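Local atomic coordinates of endo-beta-1,4-mannanase (Alicyclobacillus acidocaldarius, PDB entry 4CD8), a protein that hydrolyses internal beta-1,4-mannosidic linkages in mannans, as an endo-acting glycoside hydrolase of family 113. Residues 168-173 with 194-199; 154-159 with 177-182; 288-293 with 305-310. One frame throughout, in Å; residues are numbered along the deposited sequence. Where two conformers were deposited one is given.

Overall arrangement
The chain folds as a TIM barrel, in which strands 176-182 and 197-201 are parallel neighbours. Interactions 1 and 2 lie together on one part of it, their centres about 12 Å apart. Their segments alternate along the chain: strand 176-182 follows helix 159-172 and precedes strand 197-201. They also touch: Leu197 O lies 2.7 Å from Thr178 OG1, a probable hydrogen bond. Interaction 3 is remote, on the opposite side of the chain's centre. Its centre is about 35 Å from that of interaction 1 and about 33 Å from that of interaction 2. Interaction 2 stands back from the bound mannoimidazole inhibitor, with the side chain of Cys181 about 11 Å from it.

Interaction 1 of 3, residues 168-173 with 194-199; sequences RVRTEY and AVDLIS
Arg170 and Asp196 form a salt bridge in which two guanidinium nitrogens take one carboxylate oxygen each. Arg170 NH1 reaches Asp196 OD2 at 2.8 Å, nearly straight, on the syn side of that oxygen. Arg170 NH2 meets Asp196 OD1 at 3.0 Å, from above the carboxylate plane. The two flat groups are turned 52° against each other, yet the carboxylate carbon lies at the guanidinium edge. The arginine chain bends at chi2 (-67°), and its end points to the loop ahead of strand 197-201. The contact thus ties helix 159-172, on the outside of the TIM barrel, to the entry of a barrel strand. Asp196 OD2 also accepts from Val177 N of the adjoining strand 176-182.

A backbone bond adds to the charge pair. Arg170 NH2 donates to Ala194 O at 3.2 Å, above the carbonyl plane. Water 1 makes a second path to the same carbonyl: it accepts from Arg170 NE at 2.9 Å and donates to Ala194 O at 2.7 Å. A leucine in place of Arg170 would probably leave Asp196 without its positive mate across the contact and Ala194 O without its guanidinium donor. Arg170 NH2 also lies 3.8 Å from Val195 CA, a van der Waals contact.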
# COMPACT_ATOMS: atom_id res chain seq x y z
N ARG A 168 -2.42 10.51 17.38
CA ARG A 168 -1.44 11.55 17.07
C ARG A 168 -1.51 11.92 15.59
O ARG A 168 -1.44 13.10 15.24
CB ARG A 168 -0.04 11.09 17.45
CG ARG A 168 1.03 12.11 17.16
CD ARG A 168 2.32 11.58 17.73
NE ARG A 168 3.43 12.47 17.49
CZ ARG A 168 4.73 12.15 17.68
NH1 ARG A 168 5.07 10.97 18.09
NH2 ARG A 168 5.69 13.09 17.40
N VAL A 169 -1.61 10.93 14.70
CA VAL A 169 -1.84 11.22 13.31
C VAL A 169 -3.06 12.14 13.07
O VAL A 169 -3.00 13.07 12.29
CB VAL A 169 -2.01 9.91 12.49
CG1 VAL A 169 -2.62 10.14 11.12
CG2 VAL A 169 -0.67 9.20 12.33
N ARG A 170 -4.13 11.91 13.81
CA ARG A 170 -5.33 12.73 13.65
C ARG A 170 -5.06 14.19 14.04
O ARG A 170 -5.70 15.09 13.50
CB ARG A 170 -6.44 12.18 14.49
CG ARG A 170 -6.99 10.83 14.07
CD ARG A 170 -7.72 10.82 12.75
NE ARG A 170 -8.53 9.61 12.64
CZ ARG A 170 -9.23 9.26 11.56
NH1 ARG A 170 -9.24 10.03 10.49
NH2 ARG A 170 -9.94 8.14 11.58
N THR A 171 -4.12 14.43 14.95
CA THR A 171 -3.78 15.82 15.33
C THR A 171 -3.11 16.58 14.18
O THR A 171 -3.17 17.83 14.12
CB THR A 171 -2.93 15.95 16.63
OG1 THR A 171 -1.57 15.52 16.42
CG2 THR A 171 -3.53 15.16 17.77
N GLU A 172 -2.45 15.80 13.30
CA GLU A 172 -1.59 16.33 12.24
C GLU A 172 -2.22 16.30 10.86
O GLU A 172 -1.68 16.87 9.92
CB GLU A 172 -0.29 15.50 12.16
CG GLU A 172 0.55 15.52 13.42
CD GLU A 172 1.25 16.85 13.69
OE1 GLU A 172 1.20 17.75 12.84
OE2 GLU A 172 1.86 17.00 14.79
N TYR A 173 -3.37 15.62 10.76
CA TYR A 173 -3.91 15.29 9.45
C TYR A 173 -5.44 15.13 9.52
O TYR A 173 -5.92 14.36 10.33
CB TYR A 173 -3.23 13.98 8.97
CG TYR A 173 -3.74 13.54 7.63
CD1 TYR A 173 -3.40 14.21 6.47
CD2 TYR A 173 -4.60 12.46 7.53
CE1 TYR A 173 -3.87 13.81 5.24
CE2 TYR A 173 -5.09 12.04 6.30
CZ TYR A 173 -4.72 12.72 5.16
OH TYR A 173 -5.20 12.36 3.93
N ALA A 194 -10.81 2.93 14.80
CA ALA A 194 -9.98 4.10 14.86
C ALA A 194 -9.60 4.63 13.50
O ALA A 194 -9.00 5.67 13.42
CB ALA A 194 -8.72 3.83 15.70
N VAL A 195 -9.93 3.90 12.44
CA VAL A 195 -9.66 4.38 11.11
C VAL A 195 -10.92 4.60 10.29
O VAL A 195 -11.98 4.19 10.67
CB VAL A 195 -8.64 3.49 10.36
CG1 VAL A 195 -7.36 3.35 11.19
CG2 VAL A 195 -9.24 2.14 10.05
N ASP A 196 -10.79 5.31 9.18
CA ASP A 196 -11.95 5.59 8.31
C ASP A 196 -12.30 4.48 7.36
O ASP A 196 -13.44 4.30 6.96
CB ASP A 196 -11.72 6.89 7.55
CG ASP A 196 -11.39 8.04 8.49
OD1 ASP A 196 -12.08 8.17 9.52
OD2 ASP A 196 -10.47 8.82 8.24
N LEU A 197 -11.26 3.79 6.89
CA LEU A 197 -11.39 2.74 5.89
C LEU A 197 -10.56 1.54 6.29
O LEU A 197 -9.41 1.69 6.70
CB LEU A 197 -10.88 3.21 4.51
CG LEU A 197 -11.60 4.41 3.92
CD1 LEU A 197 -10.70 5.15 2.94
CD2 LEU A 197 -12.88 3.94 3.25
N ILE A 198 -11.15 0.37 6.13
CA ILE A 198 -10.41 -0.88 6.35
C ILE A 198 -9.70 -1.20 5.04
O ILE A 198 -10.31 -1.10 4.01
CB ILE A 198 -11.39 -2.04 6.69
CG1 ILE A 198 -12.04 -1.77 8.03
CG2 ILE A 198 -10.67 -3.35 6.79
CD1 ILE A 198 -13.18 -2.71 8.38
N SER A 199 -8.40 -1.55 5.10
CA SER A 199 -7.73 -2.02 3.88
C SER A 199 -6.77 -3.14 4.12
O SER A 199 -6.31 -3.36 5.24
CB SER A 199 -6.98 -0.87 3.20
OG SER A 199 -5.87 -0.40 3.94
O HOH W 1 -9.28 7.95 14.90

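Interaction 2 of 3, residues 154-159 with 177-182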
# COMPACT_ATOMS: atom_id res chain seq x y z
N THR A 154 2.74 -8.58 13.76
CA THR A 154 3.17 -8.69 15.14
C THR A 154 2.85 -7.46 15.99
O THR A 154 2.78 -7.58 17.22
CB THR A 154 4.67 -8.97 15.29
OG1 THR A 154 5.41 -8.09 14.43
CG2 THR A 154 4.95 -10.45 14.96
N ALA A 155 2.74 -6.30 15.34
CA ALA A 155 2.46 -5.06 16.07
C ALA A 155 0.97 -4.92 16.42
O ALA A 155 0.61 -4.27 17.39
CB ALA A 155 2.93 -3.87 15.28
N GLU A 156 0.13 -5.54 15.61
CA GLU A 156 -1.32 -5.40 15.72
C GLU A 156 -1.91 -5.67 17.11
O GLU A 156 -2.77 -4.89 17.56
CB GLU A 156 -2.02 -6.18 14.62
CG GLU A 156 -1.96 -5.50 13.26
CD GLU A 156 -2.25 -6.43 12.07
OE1 GLU A 156 -2.67 -7.60 12.30
OE2 GLU A 156 -2.07 -5.96 10.90
N PRO A 157 -1.44 -6.70 17.83
CA PRO A 157 -2.01 -6.93 19.18
C PRO A 157 -1.74 -5.83 20.20
O PRO A 157 -2.37 -5.84 21.24
CB PRO A 157 -1.38 -8.26 19.62
CG PRO A 157 -0.89 -8.89 18.38
CD PRO A 157 -0.60 -7.82 17.38
N HIS A 158 -0.82 -4.91 19.90
CA HIS A 158 -0.50 -3.77 20.78
C HIS A 158 -1.49 -2.66 20.47
O HIS A 158 -1.16 -1.64 19.91
CB HIS A 158 0.97 -3.37 20.59
CG HIS A 158 1.88 -4.52 20.83
ND1 HIS A 158 2.35 -4.84 22.08
CD2 HIS A 158 2.36 -5.48 19.99
CE1 HIS A 158 3.10 -5.94 22.00
NE2 HIS A 158 3.11 -6.34 20.75
N GLU A 159 -2.73 -2.91 20.90
CA GLU A 159 -3.87 -2.11 20.47
C GLU A 159 -3.80 -0.67 21.01
O GLU A 159 -4.00 0.28 20.27
CB GLU A 159 -5.16 -2.80 20.94
CG GLU A 159 -6.42 -2.26 20.30
CD GLU A 159 -7.67 -2.73 21.01
OE1 GLU A 159 -7.64 -3.80 21.66
OE2 GLU A 159 -8.67 -2.00 20.94
N VAL A 177 -8.02 8.27 6.76
CA VAL A 177 -6.99 7.46 7.38
C VAL A 177 -7.36 6.00 7.22
O VAL A 177 -8.47 5.59 7.48
CB VAL A 177 -6.75 7.79 8.88
CG1 VAL A 177 -5.76 6.81 9.50
CG2 VAL A 177 -6.22 9.20 9.01
N THR A 178 -6.41 5.22 6.72
CA THR A 178 -6.56 3.78 6.69
C THR A 178 -5.37 3.12 7.37
O THR A 178 -4.33 3.77 7.52
CB THR A 178 -6.71 3.26 5.24
OG1 THR A 178 -7.16 1.91 5.27
CG2 THR A 178 -5.36 3.36 4.45
N TYR A 179 -5.58 1.87 7.81
CA TYR A 179 -4.47 0.95 8.17
C TYR A 179 -4.62 -0.20 7.20
O TYR A 179 -5.72 -0.71 6.99
CB TYR A 179 -4.65 0.43 9.61
CG TYR A 179 -3.68 -0.67 9.91
CD1 TYR A 179 -2.33 -0.36 10.06
CD2 TYR A 179 -4.07 -1.97 10.01
CE1 TYR A 179 -1.41 -1.36 10.28
CE2 TYR A 179 -3.15 -2.98 10.25
CZ TYR A 179 -1.83 -2.66 10.37
OH TYR A 179 -0.95 -3.66 10.58
N ASN A 180 -3.49 -0.64 6.64
CA ASN A 180 -3.40 -1.71 5.65
C ASN A 180 -2.91 -2.96 6.34
O ASN A 180 -1.70 -3.06 6.65
CB ASN A 180 -2.45 -1.16 4.57
CG ASN A 180 -1.92 -2.14 3.53
OD1 ASN A 180 -1.13 -1.67 2.73
ND2 ASN A 180 -2.38 -3.38 3.47
N CYS A 181 -3.79 -3.91 6.61
CA CYS A 181 -3.35 -5.18 7.22
C CYS A 181 -2.90 -6.15 6.14
O CYS A 181 -3.16 -5.96 4.97
CB CYS A 181 -4.43 -5.81 8.09
SG CYS A 181 -5.85 -6.40 7.18
N ASN A 182 -2.23 -7.21 6.56
CA ASN A 182 -1.93 -8.28 5.61
C ASN A 182 -3.16 -9.10 5.22
O ASN A 182 -4.12 -9.19 5.96
CB ASN A 182 -0.90 -9.18 6.23
CG ASN A 182 -0.15 -10.00 5.20
OD1 ASN A 182 -0.02 -9.59 4.05
ND2 ASN A 182 0.36 -11.12 5.63
O HOH W 2 -1.07 -7.38 9.06
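Glu156 and Tyr179 meet near the C-terminal ends of the TIM barrel strands, the end where the substrate site of such enzymes lies. Tyr179 OH donates to Glu156 OE2 at 2.6 Å and uses the anti lone pair of that oxygen. OE2 lies in the plane of the tyrosine ring, at its edge, and is 3.2 Å from Tyr179 CE2. The carboxylate and ring planes are nearly perpendicular, 82° apart. Glu156 is extended beyond CG (chi2 162°), which carries its carboxylate from the loop across to the strand. Water 2 gives OE2 a second donor, and the same water accepts from Asn182 N at 2.8 Å. The carboxylate is therefore linked to strand 176-182 both directly and through water. Cys181 CB packs on Glu156 OE2 at 3.7 Å. Glu156, Tyr179 and Cys181 are buried, and Glu156 OE1 is paired with Arg185, which probably favours a charged carboxylate. Tyr179 OH is also hydrogen-bonded to Met152 N, next in the chain to Glu151 of the inhibitor pocket.

Glu156 itself lies in a type I turn from Ala155 to His158, closed by His158 N to Ala155 O at 3.0 Å. His158 occupies the N-cap position, right before helix 159-172. The contact so joins the loop between strand 145-150 and this helix to strand 176-182, which pairs with strands 145-150 and 197-201.

Interaction 3 of 3, residues 288-293 with 305-310; sequences YPREAA and PAEDVV
A bend at chi3 (65°) brings the Arg290 guanidinium to Glu307, while Glu307 stretches out to meet it with CG anti to the backbone N (chi1 175°). The two side chains cross at about a right angle. Their guanidinium and carboxylate planes are 36° apart. One nitrogen does the work of the salt bridge: Arg290 NH2 lies 2.8 Å from Glu307 OE1 and 3.4 Å from Glu307 OE2. Both hydrogen bonds are weak, the first because it is strongly bent and the second because it is long. OE2 lies in plane at the guanidinium edge, with Arg290 NH1 at 3.6 Å from it. OE1 lies obliquely to the guanidinium plane. Charge attraction probably counts for more here than bond geometry.

The partners differ in setting. Arg290 is exposed, whereas Glu307 is buried and has other donors. Its OE1 accepts from Gly303 N and its OE2 from Gln42 NE2, so the carboxylate has two further donors besides Arg290. Asp308 OD1 lies 6.1 Å from Arg290 NH2 and may add a weak attraction.

Arg290 begins a 3-10 segment, where Ala293 N bonds Arg290 O at 3.1 Å. This turn is part of the long loop after strand 275-283. Glu307 stands near the start of helix 305-317, which packs through Ala306 and Val310 on helix 255-268 at the outside of the barrel.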
# COMPACT_ATOMS: atom_id res chain seq x y z
N TYR A 288 9.76 1.15 -17.69
CA TYR A 288 10.27 0.57 -18.95
C TYR A 288 9.39 1.02 -20.13
O TYR A 288 8.17 1.34 -19.94
CB TYR A 288 10.32 -0.96 -18.81
CG TYR A 288 9.01 -1.58 -18.39
CD1 TYR A 288 8.01 -1.83 -19.32
CD2 TYR A 288 8.77 -1.91 -17.05
CE1 TYR A 288 6.79 -2.38 -18.92
CE2 TYR A 288 7.57 -2.45 -16.64
CZ TYR A 288 6.59 -2.70 -17.57
OH TYR A 288 5.39 -3.25 -17.12
N PRO A 289 9.96 1.07 -21.35
CA PRO A 289 9.16 1.36 -22.54
C PRO A 289 8.18 0.20 -22.78
O PRO A 289 8.46 -0.94 -22.43
CB PRO A 289 10.20 1.47 -23.68
CG PRO A 289 11.46 0.86 -23.15
CD PRO A 289 11.39 0.81 -21.65
N ARG A 290 7.04 0.51 -23.37
CA ARG A 290 5.99 -0.49 -23.58
C ARG A 290 6.48 -1.76 -24.25
O ARG A 290 6.09 -2.85 -23.85
CB ARG A 290 4.87 0.09 -24.43
CG ARG A 290 4.32 1.42 -23.93
CD ARG A 290 3.07 1.74 -24.72
NE ARG A 290 2.11 0.72 -24.38
CZ ARG A 290 1.10 0.86 -23.54
NH1 ARG A 290 0.79 2.02 -22.97
NH2 ARG A 290 0.35 -0.20 -23.31
N GLU A 291 7.34 -1.62 -25.27
CA GLU A 291 7.83 -2.78 -26.00
C GLU A 291 8.66 -3.74 -25.13
O GLU A 291 8.80 -4.92 -25.47
CB GLU A 291 8.61 -2.35 -27.25
CG GLU A 291 9.84 -1.47 -27.02
CD GLU A 291 11.06 -2.19 -26.46
OE1 GLU A 291 11.20 -3.43 -26.67
OE2 GLU A 291 11.88 -1.50 -25.82
N ALA A 292 9.20 -3.23 -24.02
CA ALA A 292 10.04 -4.05 -23.14
C ALA A 292 9.22 -4.82 -22.11
O ALA A 292 9.78 -5.54 -21.27
CB ALA A 292 11.09 -3.18 -22.45
N ALA A 293 7.89 -4.67 -22.16
CA ALA A 293 6.98 -5.31 -21.18
C ALA A 293 7.11 -6.83 -21.17
O ALA A 293 6.98 -7.49 -20.13
CB ALA A 293 5.53 -4.90 -21.49
N PRO A 305 -0.96 -7.76 -20.95
CA PRO A 305 -2.40 -7.97 -21.09
C PRO A 305 -3.19 -7.54 -19.85
O PRO A 305 -4.32 -7.07 -19.99
CB PRO A 305 -2.54 -9.48 -21.40
CG PRO A 305 -1.15 -10.04 -21.43
CD PRO A 305 -0.16 -8.92 -21.38
N ALA A 306 -2.60 -7.63 -18.66
CA ALA A 306 -3.32 -7.14 -17.47
C ALA A 306 -3.69 -5.67 -17.55
O ALA A 306 -4.72 -5.24 -16.93
CB ALA A 306 -2.52 -7.38 -16.21
N GLU A 307 -2.90 -4.88 -18.27
CA GLU A 307 -3.26 -3.45 -18.45
C GLU A 307 -4.64 -3.33 -19.07
O GLU A 307 -5.48 -2.49 -18.60
CB GLU A 307 -2.20 -2.70 -19.29
CG GLU A 307 -2.59 -1.26 -19.61
CD GLU A 307 -1.59 -0.55 -20.50
OE1 GLU A 307 -0.57 -1.14 -20.84
OE2 GLU A 307 -1.84 0.62 -20.89
N ASP A 308 -4.91 -4.14 -20.09
CA ASP A 308 -6.22 -4.15 -20.75
C ASP A 308 -7.30 -4.77 -19.86
O ASP A 308 -8.47 -4.31 -19.91
CB ASP A 308 -6.17 -4.94 -22.07
CG ASP A 308 -5.15 -4.37 -23.02
OD1 ASP A 308 -5.02 -3.13 -23.12
OD2 ASP A 308 -4.45 -5.18 -23.65
N VAL A 309 -6.96 -5.81 -19.10
CA VAL A 309 -7.95 -6.40 -18.16
C VAL A 309 -8.40 -5.32 -17.17
O VAL A 309 -9.61 -5.12 -16.93
CB VAL A 309 -7.41 -7.62 -17.39
CG1 VAL A 309 -8.44 -8.16 -16.41
CG2 VAL A 309 -7.02 -8.72 -18.37
N VAL A 310 -7.41 -4.64 -16.61
CA VAL A 310 -7.68 -3.53 -15.70
C VAL A 310 -8.47 -2.39 -16.37
O VAL A 310 -9.43 -1.83 -15.76
CB VAL A 310 -6.37 -3.00 -15.08
CG1 VAL A 310 -6.60 -1.68 -14.35
CG2 VAL A 310 -5.79 -4.05 -14.14